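Long-range contacts in RIM-binding protein, isoform F (Drosophila melanogaster, PDB 6Q9M), which couples synaptic vesicle recruitment to release sites at the presynaptic active zone, its central region forming an array of fibronectin type III domains: residues T153-S158 and F201-K206; Q213-E218 and A292-I297; P241-A246 and R283-D288. All blocks are in the same frame, centred on the assembly; numbering follows the deposited sequence.

How the contacts relate
Contact 3 is the partly buried one and contacts 1 and 2 lie at the surface. Contact 3 pairs two neighbouring strands through main-chain hydrogen bonds, whereas contact 1 ties a loop to the end of a strand with mixed polar and apolar touches, and contact 2 rests on apolar packing between an edge strand and the irregular C-terminal tail. Contact 1 closes before the other two begin, with its centre about 19 Å from that of contact 2 and about 20 Å from that of contact 3. Contact 3 is nested within the loop that contact 2 closes; their segments touch through a salt bridge between D293 and R283, which ties the tail to the strand preceding it.

Contact 1 (T153-S158 and F201-K206); sequences TGLAPS and FRTLTK
L155 reaches across to T203 and F201 from the loop between strands 149-152 and 160-167. Its CB starts 3.8 Å from T203 CG2. With CG anti to the carbonyl carbon (chi1 -50°), the branch continues through CG to CD1, which lies 3.6 Å from T203 CG2. The same CD1 meets the edge of the F201 ring in its plane, 3.7 Å from CZ. An aliphatic chain of this length suits the place, since a single terminal methyl fits between the T203 methyl and the ring edge.

The loop carries the tyrosine corner of the fibronectin type III fold: the OH of Y161, on strand 160-167, bonds to the backbone N of A156, in a Leu-x-Pro-x-Thr-x-Tyr sequence. Contact 1 joins that corner to the chain leaving strand 198-202, the outermost strand of its sheet.

Threonine suits position T203 because it offers a methyl to the apolar side and a hydroxyl to the loop backbone. OG1 bonds to A156 O, though the modelled separation is so short that its exact value is doubtful; OG1 also bonds to T159 N. S158, turned into a left-handed backbone conformation, gives its N to L204 O at 2.9 Å. Beside it, P157 CB packs 3.3 Å from L204 O, and the proline ring lies crosswise to the poorly ordered K206 chain.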
loop_
_atom_site.group_PDB
_atom_site.type_symbol
_atom_site.label_atom_id
_atom_site.label_comp_id
_atom_site.label_asym_id
_atom_site.label_seq_id
_atom_site.Cartn_x
_atom_site.Cartn_y
_atom_site.Cartn_z
ATOM N N THR A 153 -5.850 2.793 -15.546
ATOM C CA THR A 153 -5.286 3.073 -16.865
ATOM C C THR A 153 -5.852 4.390 -17.396
ATOM O O THR A 153 -6.484 5.162 -16.669
ATOM C CB THR A 153 -5.554 1.924 -17.846
ATOM O OG1 THR A 153 -6.966 1.708 -17.973
ATOM C CG2 THR A 153 -4.878 0.652 -17.381
ATOM N N GLY A 154 -5.586 4.672 -18.668
ATOM C CA GLY A 154 -6.121 5.899 -19.243
ATOM C C GLY A 154 -5.426 7.167 -18.797
ATOM O O GLY A 154 -5.986 8.266 -18.970
ATOM N N LEU A 155 -4.240 7.054 -18.200
ATOM C CA LEU A 155 -3.514 8.230 -17.751
ATOM C C LEU A 155 -2.617 8.761 -18.869
ATOM O O LEU A 155 -2.297 8.062 -19.831
ATOM C CB LEU A 155 -2.675 7.910 -16.508
ATOM C CG LEU A 155 -3.382 7.192 -15.349
ATOM C CD1 LEU A 155 -2.515 7.144 -14.115
ATOM C CD2 LEU A 155 -4.704 7.851 -15.022
ATOM N N ALA A 156 -2.259 10.006 -18.750
ATOM C CA ALA A 156 -1.334 10.682 -19.641
ATOM C C ALA A 156 0.061 10.710 -19.020
ATOM O O ALA A 156 0.197 10.694 -17.791
ATOM C CB ALA A 156 -1.810 12.112 -19.929
ATOM N N PRO A 157 1.125 10.742 -19.821
ATOM C CA PRO A 157 2.472 10.686 -19.241
ATOM C C PRO A 157 2.834 11.995 -18.559
ATOM O O PRO A 157 2.280 13.057 -18.854
ATOM C CB PRO A 157 3.382 10.425 -20.451
ATOM C CG PRO A 157 2.487 10.508 -21.691
ATOM C CD PRO A 157 1.159 11.038 -21.265
ATOM N N SER A 158 3.777 11.897 -17.619
ATOM C CA SER A 158 4.340 13.069 -16.939
ATOM C C SER A 158 3.261 13.970 -16.333
ATOM O O SER A 158 3.364 15.197 -16.356
ATOM C CB SER A 158 5.235 13.866 -17.890
ATOM O OG SER A 158 6.259 14.512 -17.164
ATOM N N PHE A 201 0.618 11.111 -7.010
ATOM C CA PHE A 201 1.730 10.543 -7.762
ATOM C C PHE A 201 1.749 11.179 -9.145
ATOM O O PHE A 201 0.813 11.878 -9.539
ATOM C CB PHE A 201 1.624 9.009 -7.855
ATOM C CG PHE A 201 0.556 8.519 -8.806
ATOM C CD1 PHE A 201 -0.752 8.330 -8.368
ATOM C CD2 PHE A 201 0.866 8.227 -10.130
ATOM C CE1 PHE A 201 -1.739 7.876 -9.237
ATOM C CE2 PHE A 201 -0.123 7.769 -11.020
ATOM C CZ PHE A 201 -1.426 7.601 -10.573
ATOM N N ARG A 202 2.836 10.938 -9.881
ATOM C CA ARG A 202 3.002 11.444 -11.240
ATOM C C ARG A 202 3.301 10.293 -12.189
ATOM O O ARG A 202 4.058 9.382 -11.841
ATOM C CB ARG A 202 4.137 12.466 -11.334
ATOM C CG ARG A 202 4.295 13.010 -12.759
ATOM C CD ARG A 202 5.506 13.916 -12.969
ATOM N NE ARG A 202 5.856 14.725 -11.810
ATOM C CZ ARG A 202 5.622 16.029 -11.724
ATOM N NH1 ARG A 202 5.026 16.653 -12.729
ATOM N NH2 ARG A 202 5.980 16.705 -10.640
ATOM N N THR A 203 2.721 10.324 -13.389
ATOM C CA THR A 203 3.062 9.266 -14.329
ATOM C C THR A 203 4.472 9.478 -14.882
ATOM O O THR A 203 5.054 10.557 -14.772
ATOM C CB THR A 203 2.033 9.172 -15.457
ATOM O OG1 THR A 203 1.731 10.478 -15.990
ATOM C CG2 THR A 203 0.763 8.522 -14.931
ATOM N N LEU A 204 5.045 8.409 -15.434
ATOM C CA LEU A 204 6.374 8.485 -16.026
ATOM C C LEU A 204 6.321 9.255 -17.347
ATOM O O LEU A 204 5.257 9.480 -17.930
ATOM C CB LEU A 204 6.952 7.088 -16.242
ATOM C CG LEU A 204 7.071 6.149 -15.039
ATOM C CD1 LEU A 204 7.621 4.832 -15.509
ATOM C CD2 LEU A 204 7.952 6.728 -13.928
ATOM N N THR A 205 7.502 9.599 -17.853
ATOM C CA THR A 205 7.636 10.387 -19.073
ATOM C C THR A 205 7.770 9.464 -20.275
ATOM O O THR A 205 8.494 8.467 -20.234
ATOM C CB THR A 205 8.840 11.333 -18.999
ATOM O OG1 THR A 205 8.881 11.964 -17.708
ATOM C CG2 THR A 205 8.724 12.422 -20.066
ATOM N N LYS A 206 7.047 9.799 -21.339
ATOM C CA LYS A 206 6.950 8.936 -22.511
ATOM C C LYS A 206 8.307 8.693 -23.161
ATOM O O LYS A 206 8.803 7.561 -23.187
ATOM C CB LYS A 206 5.979 9.558 -23.513
ATOM C CG LYS A 206 6.297 11.027 -23.816
ATOM C CD LYS A 206 5.068 11.926 -23.862
ATOM C CE LYS A 206 5.448 13.360 -23.504
ATOM N NZ LYS A 206 5.755 13.498 -22.040
#

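Contact 2 (Q213-E218 and A292-I297); sequences QEIQLE and ADSAPI
The side chains of I215 and I297 pass each other at a slant, I297 meeting the root of I215, its CB and CG2, with its ethyl arm. I297 CG1 comes 3.5 Å from I215 CB and about as near to its CG2 branch. This places the ethyl arm of I297 against the beta-branched root of I215. The arm also lies close to the backbone: I297 CG1 is 3.1 Å from I215 O, and CD1 is 3.2 Å from that oxygen, a tight fit for carbon against a carbonyl. In I297 the arm stands beside its own backbone N, with CG1 anti to the carbonyl carbon (chi1 -47°), and CG2 passes the same oxygen at a longer distance.

The ethyl arm of I215 takes a different direction, along the other chain toward S294. Its CG1 also stands beside the backbone N, and an unusual second torsion (chi2 99°) turns CD1 to within 3.3 Å of S294 OG. The same methyl rests 3.6 Å from A295 O. One isoleucine thus bridges two parts of the tail: its root and short branch face I297, and its longer arm faces S294. Beta-branching suits both isoleucines, as it gives a broad apolar surface close to the main chain, while the small serine lets the backbone of the tail come near the methyl. The interaction is van der Waals packing.

The tail follows strand 283-286 and ends, as modelled, at I297. Strand 215-219 is an outer strand of a three-stranded antiparallel sheet, whose partner strand 225-231 bonds through T229 to the Q216 backbone. I215 also touches I282, and S294 packs on T281 and P211.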
loop_
_atom_site.group_PDB
_atom_site.type_symbol
_atom_site.label_atom_id
_atom_site.label_comp_id
_atom_site.label_asym_id
_atom_site.label_seq_id
_atom_site.Cartn_x
_atom_site.Cartn_y
_atom_site.Cartn_z
ATOM N N GLN A 213 13.732 10.747 -7.482
ATOM C CA GLN A 213 12.834 11.133 -6.407
ATOM C C GLN A 213 13.569 11.096 -5.074
ATOM O O GLN A 213 14.746 10.729 -4.993
ATOM C CB GLN A 213 11.613 10.217 -6.382
ATOM C CG GLN A 213 10.914 10.091 -7.717
ATOM C CD GLN A 213 9.517 9.531 -7.577
ATOM O OE1 GLN A 213 9.159 8.556 -8.236
ATOM N NE2 GLN A 213 8.720 10.142 -6.707
ATOM N N GLU A 214 12.839 11.469 -4.020
ATOM C CA GLU A 214 13.334 11.441 -2.645
ATOM C C GLU A 214 14.645 12.214 -2.521
ATOM O O GLU A 214 15.614 11.765 -1.910
ATOM C CB GLU A 214 13.487 10.003 -2.153
ATOM C CG GLU A 214 12.163 9.281 -1.959
ATOM C CD GLU A 214 12.333 7.808 -1.627
ATOM O OE1 GLU A 214 13.481 7.376 -1.384
ATOM O OE2 GLU A 214 11.315 7.081 -1.605
ATOM N N ILE A 215 14.650 13.413 -3.093
ATOM C CA ILE A 215 15.800 14.295 -2.980
ATOM C C ILE A 215 15.851 14.863 -1.572
ATOM O O ILE A 215 14.852 15.384 -1.060
ATOM C CB ILE A 215 15.713 15.421 -4.016
ATOM C CG1 ILE A 215 15.537 14.843 -5.422
ATOM C CG2 ILE A 215 16.913 16.336 -3.881
ATOM C CD1 ILE A 215 14.101 14.865 -5.896
ATOM N N GLN A 216 17.015 14.766 -0.938
ATOM C CA GLN A 216 17.227 15.418 0.344
ATOM C C GLN A 216 18.604 16.054 0.357
ATOM O O GLN A 216 19.452 15.788 -0.500
ATOM C CB GLN A 216 17.097 14.443 1.523
ATOM C CG GLN A 216 16.194 13.265 1.261
ATOM C CD GLN A 216 16.191 12.280 2.403
ATOM O OE1 GLN A 216 17.017 12.360 3.316
ATOM N NE2 GLN A 216 15.258 11.337 2.361
ATOM N N LEU A 217 18.838 16.867 1.378
ATOM C CA LEU A 217 20.078 17.613 1.456
ATOM C C LEU A 217 20.439 17.826 2.914
ATOM O O LEU A 217 19.557 18.019 3.752
ATOM C CB LEU A 217 19.931 18.954 0.735
ATOM C CG LEU A 217 21.209 19.743 0.501
ATOM C CD1 LEU A 217 21.151 20.370 -0.874
ATOM C CD2 LEU A 217 21.401 20.791 1.589
ATOM N N GLU A 218 21.736 17.763 3.208
ATOM C CA GLU A 218 22.252 18.073 4.537
ATOM C C GLU A 218 23.725 18.448 4.421
ATOM O O GLU A 218 24.367 18.224 3.391
ATOM C CB GLU A 218 22.047 16.900 5.498
ATOM C CG GLU A 218 22.747 15.618 5.081
ATOM C CD GLU A 218 22.560 14.506 6.093
ATOM O OE1 GLU A 218 23.380 14.404 7.029
ATOM O OE2 GLU A 218 21.584 13.740 5.956
ATOM N N ALA A 292 13.872 15.830 -17.451
ATOM C CA ALA A 292 13.478 17.071 -16.810
ATOM C C ALA A 292 13.949 17.090 -15.351
ATOM O O ALA A 292 14.370 16.074 -14.776
ATOM C CB ALA A 292 11.960 17.233 -16.867
ATOM N N ASP A 293 13.881 18.273 -14.749
ATOM C CA ASP A 293 14.353 18.440 -13.381
ATOM C C ASP A 293 13.360 17.884 -12.367
ATOM O O ASP A 293 12.140 17.979 -12.543
ATOM C CB ASP A 293 14.630 19.916 -13.113
ATOM C CG ASP A 293 15.832 20.414 -13.869
ATOM O OD1 ASP A 293 16.090 19.879 -14.963
ATOM O OD2 ASP A 293 16.527 21.323 -13.374
ATOM N N SER A 294 13.901 17.326 -11.287
ATOM C CA SER A 294 13.108 16.774 -10.200
ATOM C C SER A 294 12.486 17.878 -9.339
ATOM O O SER A 294 12.555 19.075 -9.642
ATOM C CB SER A 294 13.965 15.848 -9.347
ATOM O OG SER A 294 14.973 16.562 -8.643
ATOM N N ALA A 295 11.835 17.446 -8.269
ATOM C CA ALA A 295 11.246 18.370 -7.308
ATOM C C ALA A 295 12.331 19.034 -6.466
ATOM O O ALA A 295 13.186 18.335 -5.907
ATOM C CB ALA A 295 10.258 17.633 -6.405
ATOM N N PRO A 296 12.342 20.366 -6.359
ATOM C CA PRO A 296 13.343 21.030 -5.512
ATOM C C PRO A 296 13.093 20.750 -4.036
ATOM O O PRO A 296 11.966 20.478 -3.613
ATOM C CB PRO A 296 13.157 22.518 -5.841
ATOM C CG PRO A 296 11.754 22.622 -6.330
ATOM C CD PRO A 296 11.479 21.336 -7.057
ATOM N N ILE A 297 14.166 20.815 -3.250
ATOM C CA ILE A 297 14.082 20.611 -1.803
ATOM C C ILE A 297 14.682 21.791 -1.044
ATOM O O ILE A 297 15.275 22.691 -1.640
ATOM C CB ILE A 297 14.787 19.297 -1.396
ATOM C CG1 ILE A 297 14.350 18.158 -2.314
ATOM C CG2 ILE A 297 14.536 18.961 0.079
ATOM C CD1 ILE A 297 12.913 17.721 -2.133
#

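Contact 3 (P241-A246 and R283-D288); sequences PVTGYA and RTKSRD
A classic beta bulge interrupts the antiparallel pairing of strands 242-246 and 283-286, with T243 and G244 both facing K285. T243 N donates to K285 O at 3.0 Å, and K285 N donates to G244 O at 3.2 Å. T243 has a nearly helical backbone, as the first bulge residue usually does, while G244 adopts an extended conformation (phi 177°, psi -149°) that residues with side chains seldom take. T243 OG1 also lies by K285 O, but its modelled place is strained and therefore doubtful. Beyond the bulge the ladder is regular: A246 and R283 form a hydrogen-bonded pair, with A246 N to R283 O at 2.9 Å and R283 N to A246 O at 2.7 Å.

These strands belong to the last domain of the array, whose sequence family is immunoglobulin-like, and they form a sheet with strand 256-257. Y245 and T284, a non-hydrogen-bonded pair, share one face and point the same way. The ring presents its edge to the threonine, with CE1 3.6 Å from T284 OG1, while T284 CG2 lies near both that ring atom and G244 O. A tyrosine suits the spot because its flat ring packs inside, edge-to-face with W230, and its OH bonds to V233 N and P260 O; T284 OG1 is satisfied by D210 O.

At the other end P241 lies alongside R287. Its puckered ring sets the CG corner over one face of the guanidinium, toward the rim and 3.4 Å from NE; a compact apolar ring suits a place against a flat cationic group. With R287 CG between the backbone N and the carbonyl carbon and a further bend at chi2 (-81°), the chain comes back to where NH2 bonds to S286 OG at 3.0 Å.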
loop_
_atom_site.group_PDB
_atom_site.type_symbol
_atom_site.label_atom_id
_atom_site.label_comp_id
_atom_site.label_asym_id
_atom_site.label_seq_id
_atom_site.Cartn_x
_atom_site.Cartn_y
_atom_site.Cartn_z
ATOM N N PRO A 241 17.905 2.738 -19.915
ATOM C CA PRO A 241 19.302 2.964 -20.322
ATOM C C PRO A 241 19.890 4.186 -19.615
ATOM O O PRO A 241 20.431 5.095 -20.242
ATOM C CB PRO A 241 19.208 3.175 -21.842
ATOM C CG PRO A 241 17.738 3.374 -22.137
ATOM C CD PRO A 241 16.978 2.695 -21.059
ATOM N N VAL A 242 19.809 4.159 -18.290
ATOM C CA VAL A 242 20.262 5.261 -17.451
ATOM C C VAL A 242 21.780 5.315 -17.379
ATOM O O VAL A 242 22.440 4.329 -17.041
ATOM C CB VAL A 242 19.633 5.141 -16.061
ATOM C CG1 VAL A 242 20.303 6.051 -15.070
ATOM C CG2 VAL A 242 18.141 5.434 -16.183
ATOM N N THR A 243 22.345 6.475 -17.727
ATOM C CA THR A 243 23.790 6.701 -17.636
ATOM C C THR A 243 24.234 6.982 -16.199
ATOM O O THR A 243 25.118 6.307 -15.645
ATOM C CB THR A 243 24.173 7.920 -18.478
ATOM O OG1 THR A 243 23.313 8.988 -18.095
ATOM C CG2 THR A 243 24.057 7.689 -19.932
ATOM N N GLY A 244 23.622 7.998 -15.586
ATOM C CA GLY A 244 24.139 8.610 -14.374
ATOM C C GLY A 244 23.261 9.776 -13.955
ATOM O O GLY A 244 22.060 9.757 -14.229
ATOM N N TYR A 245 23.830 10.799 -13.312
ATOM C CA TYR A 245 23.039 11.921 -12.817
ATOM C C TYR A 245 23.824 13.220 -12.926
ATOM O O TYR A 245 25.028 13.223 -13.184
ATOM C CB TYR A 245 22.583 11.696 -11.361
ATOM C CG TYR A 245 21.756 10.448 -11.238
ATOM C CD1 TYR A 245 20.403 10.458 -11.548
ATOM C CD2 TYR A 245 22.339 9.246 -10.878
ATOM C CE1 TYR A 245 19.642 9.310 -11.468
ATOM C CE2 TYR A 245 21.587 8.089 -10.797
ATOM C CZ TYR A 245 20.239 8.127 -11.093
ATOM O OH TYR A 245 19.488 6.974 -11.004
ATOM N N ALA A 246 23.103 14.336 -12.802
ATOM C CA ALA A 246 23.688 15.672 -12.824
ATOM C C ALA A 246 22.935 16.568 -11.850
ATOM O O ALA A 246 21.700 16.545 -11.801
ATOM C CB ALA A 246 23.664 16.281 -14.231
ATOM N N ARG A 283 19.138 16.027 -12.304
ATOM C CA ARG A 283 18.670 15.533 -13.584
ATOM C C ARG A 283 19.181 14.121 -13.823
ATOM O O ARG A 283 20.352 13.831 -13.552
ATOM C CB ARG A 283 19.154 16.440 -14.703
ATOM C CG ARG A 283 18.334 17.674 -14.867
ATOM C CD ARG A 283 19.270 18.881 -14.957
ATOM N NE ARG A 283 18.484 20.100 -14.893
ATOM C CZ ARG A 283 18.978 21.316 -15.004
ATOM N NH1 ARG A 283 20.278 21.484 -15.160
ATOM N NH2 ARG A 283 18.166 22.351 -14.913
ATOM N N THR A 284 18.303 13.237 -14.296
ATOM C CA THR A 284 18.756 11.936 -14.769
ATOM C C THR A 284 19.292 12.056 -16.187
ATOM O O THR A 284 18.609 12.559 -17.090
ATOM C CB THR A 284 17.636 10.899 -14.741
ATOM O OG1 THR A 284 17.031 10.881 -13.443
ATOM C CG2 THR A 284 18.210 9.524 -15.044
ATOM N N LYS A 285 20.485 11.529 -16.395
ATOM C CA LYS A 285 21.146 11.518 -17.688
ATOM C C LYS A 285 20.943 10.126 -18.282
ATOM O O LYS A 285 20.943 9.128 -17.559
ATOM C CB LYS A 285 22.637 11.863 -17.486
ATOM C CG LYS A 285 23.613 11.839 -18.686
ATOM C CD LYS A 285 23.012 12.096 -20.070
ATOM C CE LYS A 285 24.045 12.704 -21.011
ATOM N NZ LYS A 285 25.230 11.815 -21.225
ATOM N N SER A 286 20.750 10.051 -19.593
ATOM C CA SER A 286 20.648 8.750 -20.243
ATOM C C SER A 286 21.377 8.808 -21.579
ATOM O O SER A 286 22.111 9.757 -21.870
ATOM C CB SER A 286 19.185 8.303 -20.391
ATOM O OG SER A 286 18.685 8.559 -21.697
ATOM N N ARG A 287 21.133 7.785 -22.404
ATOM C CA ARG A 287 22.072 7.416 -23.458
ATOM C C ARG A 287 22.305 8.547 -24.452
ATOM O O ARG A 287 23.428 8.710 -24.945
ATOM C CB ARG A 287 21.575 6.157 -24.178
ATOM C CG ARG A 287 20.192 6.252 -24.862
ATOM C CD ARG A 287 19.027 6.061 -23.892
ATOM N NE ARG A 287 17.744 5.782 -24.545
ATOM C CZ ARG A 287 16.562 6.174 -24.067
ATOM N NH1 ARG A 287 15.444 5.873 -24.717
ATOM N NH2 ARG A 287 16.495 6.874 -22.936
ATOM N N ASP A 288 21.279 9.353 -24.748
ATOM C CA ASP A 288 21.471 10.531 -25.586
ATOM C C ASP A 288 20.830 11.802 -25.030
ATOM O O ASP A 288 20.807 12.811 -25.737
ATOM C CB ASP A 288 20.932 10.289 -27.001
ATOM C CG ASP A 288 21.480 9.019 -27.642
ATOM O OD1 ASP A 288 21.026 7.911 -27.284
ATOM O OD2 ASP A 288 22.358 9.125 -28.524
#